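Local structure of beta-hydroxyacid dehydrogenase, 3-hydroxyisobutyrate dehydrogenase (Saccharomonospora xinjiangensis XJ-54, 6GRL) at residues V172-H175 / G176-A179; A272-M275 / R276-K279. The protein is an S-selective imine reductase linked to reductive amination, and probably uses NADPH as its hydride donor. One frame throughout, in Å; residues are numbered along the deposited sequence. Where two conformers were deposited one is given.

How the contacts relate
The two contacts come one after the other along the chain and lie far apart in the fold. Their centres are 35 Å apart and their nearest atoms about 22 Å, so they do not touch. Contact 1 closes the edge strand 171-174 of the N-terminal Rossmann-type sheet and leads into the long helix 181-209. Contact 2 forms the first two turns of helix 273-287 in the C-terminal helical domain. Helix 181-209 connects the two regions: His175 touches Leu181 near its start, and Arg274 pairs with Glu195 further along it. The contacts thus lie one in each domain, and each touches the helix that joins them.

Contact 1 (V172-H175 / G176-A179); sequences VAYH and GEDA
Tyr174 lays its ring over the backbone of Gly176, two residues further on. The Gly176 N sits 3.6 Å above the Tyr174 ring plane, on one face and offset toward the rim. Tyr174 CE2 is 3.6 Å from Gly176 CA. Further out, Tyr174 CZ lies 3.2 Å from Gly176 O. Tyr174 OH ends 3.0 Å from Gly176 O. This is the tight part of the contact. The side chain starts with CG anti to the backbone N (chi1 -179°), which carries the ring forward along the chain, past the end of the strand. Gly176 fits beneath it with a positive phi of 147°. A side chain at its backbone angles would collide with the carbonyl oxygen of His175. A leucine in place of Tyr174 would probably leave the Gly176 peptide without its flat cover and strip its carbonyl oxygen of the nearby hydroxyl.

The outer side is looser. Glu177 starts away from the strand, and its CD comes no nearer than 3.8 Å to Tyr174 OH. Its carboxylate is engaged elsewhere, in a salt bridge from OE2 to Arg156 of helix 156-166. His175 touches the second segment through CB, 3.4 Å from Gly176 N, while its imidazole leads away toward Leu181 and Glu185 of helix 181-209. Phe159 meets the Tyr174 ring from outside the two segments, with the ring planes at about 30°. The arrangement is a strand-to-helix connection: edge strand 171-174 of the Rossmann-type domain ends, the Tyr174 ring folds over the loop that follows, and the chain, with Asp178 capping Gly180 N, turns into the long interdomain helix of this reductase family.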
loop_
_atom_site.group_PDB
_atom_site.type_symbol
_atom_site.label_atom_id
_atom_site.label_comp_id
_atom_site.label_asym_id
_atom_site.label_seq_id
_atom_site.Cartn_x
_atom_site.Cartn_y
_atom_site.Cartn_z
ATOM N N VAL A 172 -8.731 8.686 -2.733
ATOM C CA VAL A 172 -8.473 8.616 -1.297
ATOM C C VAL A 172 -9.464 7.658 -0.646
ATOM O O VAL A 172 -10.653 7.659 -0.982
ATOM C CB VAL A 172 -8.557 10.019 -0.655
ATOM C CG1 VAL A 172 -8.643 9.925 0.854
ATOM C CG2 VAL A 172 -7.361 10.865 -1.068
ATOM N N ALA A 173 -8.972 6.843 0.292
ATOM C CA ALA A 173 -9.796 5.889 1.019
ATOM C C ALA A 173 -9.344 5.863 2.471
ATOM O O ALA A 173 -8.146 5.948 2.757
ATOM C CB ALA A 173 -9.709 4.484 0.410
ATOM N N TYR A 174 -10.306 5.757 3.383
ATOM C CA TYR A 174 -10.045 5.717 4.815
ATOM C C TYR A 174 -10.212 4.293 5.327
ATOM O O TYR A 174 -11.173 3.604 4.971
ATOM C CB TYR A 174 -10.990 6.662 5.563
ATOM C CG TYR A 174 -10.789 6.705 7.061
ATOM C CD1 TYR A 174 -9.694 7.353 7.619
ATOM C CD2 TYR A 174 -11.706 6.111 7.919
ATOM C CE1 TYR A 174 -9.513 7.399 8.990
ATOM C CE2 TYR A 174 -11.533 6.152 9.290
ATOM C CZ TYR A 174 -10.436 6.798 9.820
ATOM O OH TYR A 174 -10.263 6.840 11.184
ATOM N N HIS A 175 -9.273 3.854 6.171
ATOM C CA HIS A 175 -9.226 2.459 6.585
ATOM C C HIS A 175 -9.545 2.219 8.054
ATOM O O HIS A 175 -9.832 1.075 8.419
ATOM C CB HIS A 175 -7.848 1.860 6.268
ATOM C CG HIS A 175 -7.702 1.417 4.845
ATOM N ND1 HIS A 175 -7.219 2.243 3.853
ATOM C CD2 HIS A 175 -7.993 0.239 4.244
ATOM C CE1 HIS A 175 -7.209 1.591 2.705
ATOM N NE2 HIS A 175 -7.674 0.373 2.914
ATOM N N GLY A 176 -9.506 3.237 8.896
ATOM C CA GLY A 176 -9.916 3.062 10.277
ATOM C C GLY A 176 -9.116 3.943 11.213
ATOM O O GLY A 176 -8.216 4.676 10.809
ATOM N N GLU A 177 -9.469 3.840 12.499
ATOM C CA GLU A 177 -8.865 4.687 13.523
ATOM C C GLU A 177 -7.438 4.265 13.846
ATOM O O GLU A 177 -6.600 5.118 14.159
ATOM C CB GLU A 177 -9.718 4.662 14.791
ATOM C CG GLU A 177 -11.152 5.119 14.591
ATOM C CD GLU A 177 -11.322 6.608 14.811
ATOM O OE1 GLU A 177 -10.344 7.263 15.228
ATOM O OE2 GLU A 177 -12.435 7.122 14.574
ATOM N N ASP A 178 -7.153 2.966 13.800
ATOM C CA ASP A 178 -5.801 2.473 14.031
ATOM C C ASP A 178 -4.842 3.120 13.042
ATOM O O ASP A 178 -4.946 2.902 11.831
ATOM C CB ASP A 178 -5.781 0.948 13.900
ATOM C CG ASP A 178 -4.410 0.339 14.162
ATOM O OD1 ASP A 178 -3.450 1.075 14.474
ATOM O OD2 ASP A 178 -4.294 -0.900 14.052
ATOM N N ALA A 179 -3.908 3.917 13.564
ATOM C CA ALA A 179 -3.017 4.692 12.708
ATOM C C ALA A 179 -2.167 3.818 11.796
ATOM O O ALA A 179 -1.704 4.301 10.757
ATOM C CB ALA A 179 -2.112 5.584 13.558
#

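Contact 2 (A272-M275 / R276-K279); sequences AVRM and REVK
Arg274 lies alongside Glu277, three residues further on, and the two side chains point the same way. In the conformer given, Arg274 NH1 reaches Glu277 OE1 at 2.7 Å. This is a salt bridge, but its hydrogen bond is weak, with an N-H...O angle of 130°. Glu277 has a second conformer, so the pair is less certain. The oxygen meets the guanidinium at its edge, near the plane. The carboxylate itself is turned 70° from that plane, so the two groups do not form a flat paired bridge. Arg274 bends at chi2 (-55°), which brings its guanidinium back beside the helix and within range of the glutamate. Glu277 reaches it with an extended chain. NH2 of the same arginine has a second carboxylate, Glu195 of helix 181-209.

The backbone beneath is regular. Arg276 N donates to Ala272 O at 2.9 Å, and Glu277 N to Val273 O at 3.0 Å. Val278 N and Lys279 N continue the i to i+4 series, to Arg274 O and Met275 O. The aliphatic part of Arg276 lies beside the first carbonyl, with CG 3.3 Å from Ala272 O. Val278 CG2 packs 3.2 Å from Arg274 O in the same manner. The charged ends of Arg276 and Lys279 lead away, to Glu266 and Asp283. Met275 and Ala272 instead touch Arg265 on helix 251-267. With Ala272 at the N-cap position, these are the first two turns of an alpha-helix in the C-terminal helical domain, bearing on their surface an i to i+3 arginine-glutamate pair in at least one conformer.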
loop_
_atom_site.group_PDB
_atom_site.type_symbol
_atom_site.label_atom_id
_atom_site.label_comp_id
_atom_site.label_asym_id
_atom_site.label_seq_id
_atom_site.Cartn_x
_atom_site.Cartn_y
_atom_site.Cartn_z
ATOM N N ALA A 272 8.598 -26.850 -6.393
ATOM C CA ALA A 272 7.182 -27.098 -6.149
ATOM C C ALA A 272 6.837 -26.788 -4.697
ATOM O O ALA A 272 6.075 -27.517 -4.054
ATOM C CB ALA A 272 6.799 -28.539 -6.495
ATOM N N VAL A 273 7.390 -25.694 -4.169
ATOM C CA VAL A 273 7.224 -25.383 -2.752
ATOM C C VAL A 273 5.769 -25.052 -2.438
ATOM O O VAL A 273 5.176 -25.611 -1.507
ATOM C CB VAL A 273 8.166 -24.237 -2.340
ATOM C CG1 VAL A 273 7.801 -23.720 -0.956
ATOM C CG2 VAL A 273 9.612 -24.710 -2.371
ATOM N N ARG A 274 5.169 -24.138 -3.205
ATOM C CA ARG A 274 3.783 -23.761 -2.941
ATOM C C ARG A 274 2.818 -24.870 -3.344
ATOM O O ARG A 274 1.798 -25.082 -2.680
ATOM C CB ARG A 274 3.436 -22.462 -3.667
ATOM C CG ARG A 274 3.926 -21.197 -2.974
ATOM C CD ARG A 274 3.437 -21.092 -1.534
ATOM N NE ARG A 274 3.399 -19.700 -1.091
ATOM C CZ ARG A 274 3.626 -19.298 0.156
ATOM N NH1 ARG A 274 3.918 -20.181 1.101
ATOM N NH2 ARG A 274 3.572 -18.008 0.455
ATOM N N MET A 275 3.115 -25.584 -4.433
ATOM C CA MET A 275 2.225 -26.657 -4.866
ATOM C C MET A 275 2.182 -27.781 -3.837
ATOM O O MET A 275 1.105 -28.303 -3.524
ATOM C CB MET A 275 2.661 -27.183 -6.234
ATOM C CG MET A 275 2.654 -26.125 -7.333
ATOM S SD MET A 275 1.024 -25.408 -7.647
ATOM C CE MET A 275 1.149 -23.835 -6.797
ATOM N N ARG A 276 3.340 -28.158 -3.291
ATOM C CA ARG A 276 3.363 -29.164 -2.233
ATOM C C ARG A 276 2.706 -28.650 -0.960
ATOM O O ARG A 276 2.065 -29.422 -0.238
ATOM C CB ARG A 276 4.800 -29.601 -1.949
ATOM C CG ARG A 276 5.354 -30.580 -2.969
ATOM C CD ARG A 276 6.683 -31.171 -2.525
ATOM N NE ARG A 276 7.107 -32.258 -3.404
ATOM C CZ ARG A 276 6.783 -33.536 -3.228
ATOM N NH1 ARG A 276 6.028 -33.898 -2.199
ATOM N NH2 ARG A 276 7.215 -34.454 -4.081
ATOM N N GLU A 277 2.851 -27.356 -0.666
ATOM C CA GLU A 277 2.207 -26.790 0.514
ATOM C C GLU A 277 0.689 -26.826 0.382
ATOM O O GLU A 277 -0.014 -27.178 1.336
ATOM C CB GLU A 277 2.698 -25.361 0.742
ATOM C CG GLU A 277 1.939 -24.602 1.818
ATOM C CD GLU A 277 2.217 -23.112 1.781
ATOM O OE1 GLU A 277 3.394 -22.722 1.923
ATOM O OE2 GLU A 277 1.258 -22.330 1.612
ATOM N N VAL A 278 0.168 -26.471 -0.795
ATOM C CA VAL A 278 -1.275 -26.494 -1.012
ATOM C C VAL A 278 -1.805 -27.920 -0.926
ATOM O O VAL A 278 -2.872 -28.168 -0.350
ATOM C CB VAL A 278 -1.618 -25.842 -2.365
ATOM C CG1 VAL A 278 -3.077 -26.071 -2.713
ATOM C CG2 VAL A 278 -1.309 -24.357 -2.327
ATOM N N LYS A 279 -1.065 -28.879 -1.489
ATOM C CA LYS A 279 -1.502 -30.272 -1.447
ATOM C C LYS A 279 -1.588 -30.783 -0.014
ATOM O O LYS A 279 -2.537 -31.492 0.343
ATOM C CB LYS A 279 -0.554 -31.142 -2.273
ATOM C CG LYS A 279 -0.827 -32.636 -2.179
ATOM C CD LYS A 279 -2.176 -32.997 -2.779
ATOM C CE LYS A 279 -2.231 -34.470 -3.162
ATOM N NZ LYS A 279 -2.028 -35.374 -1.998
#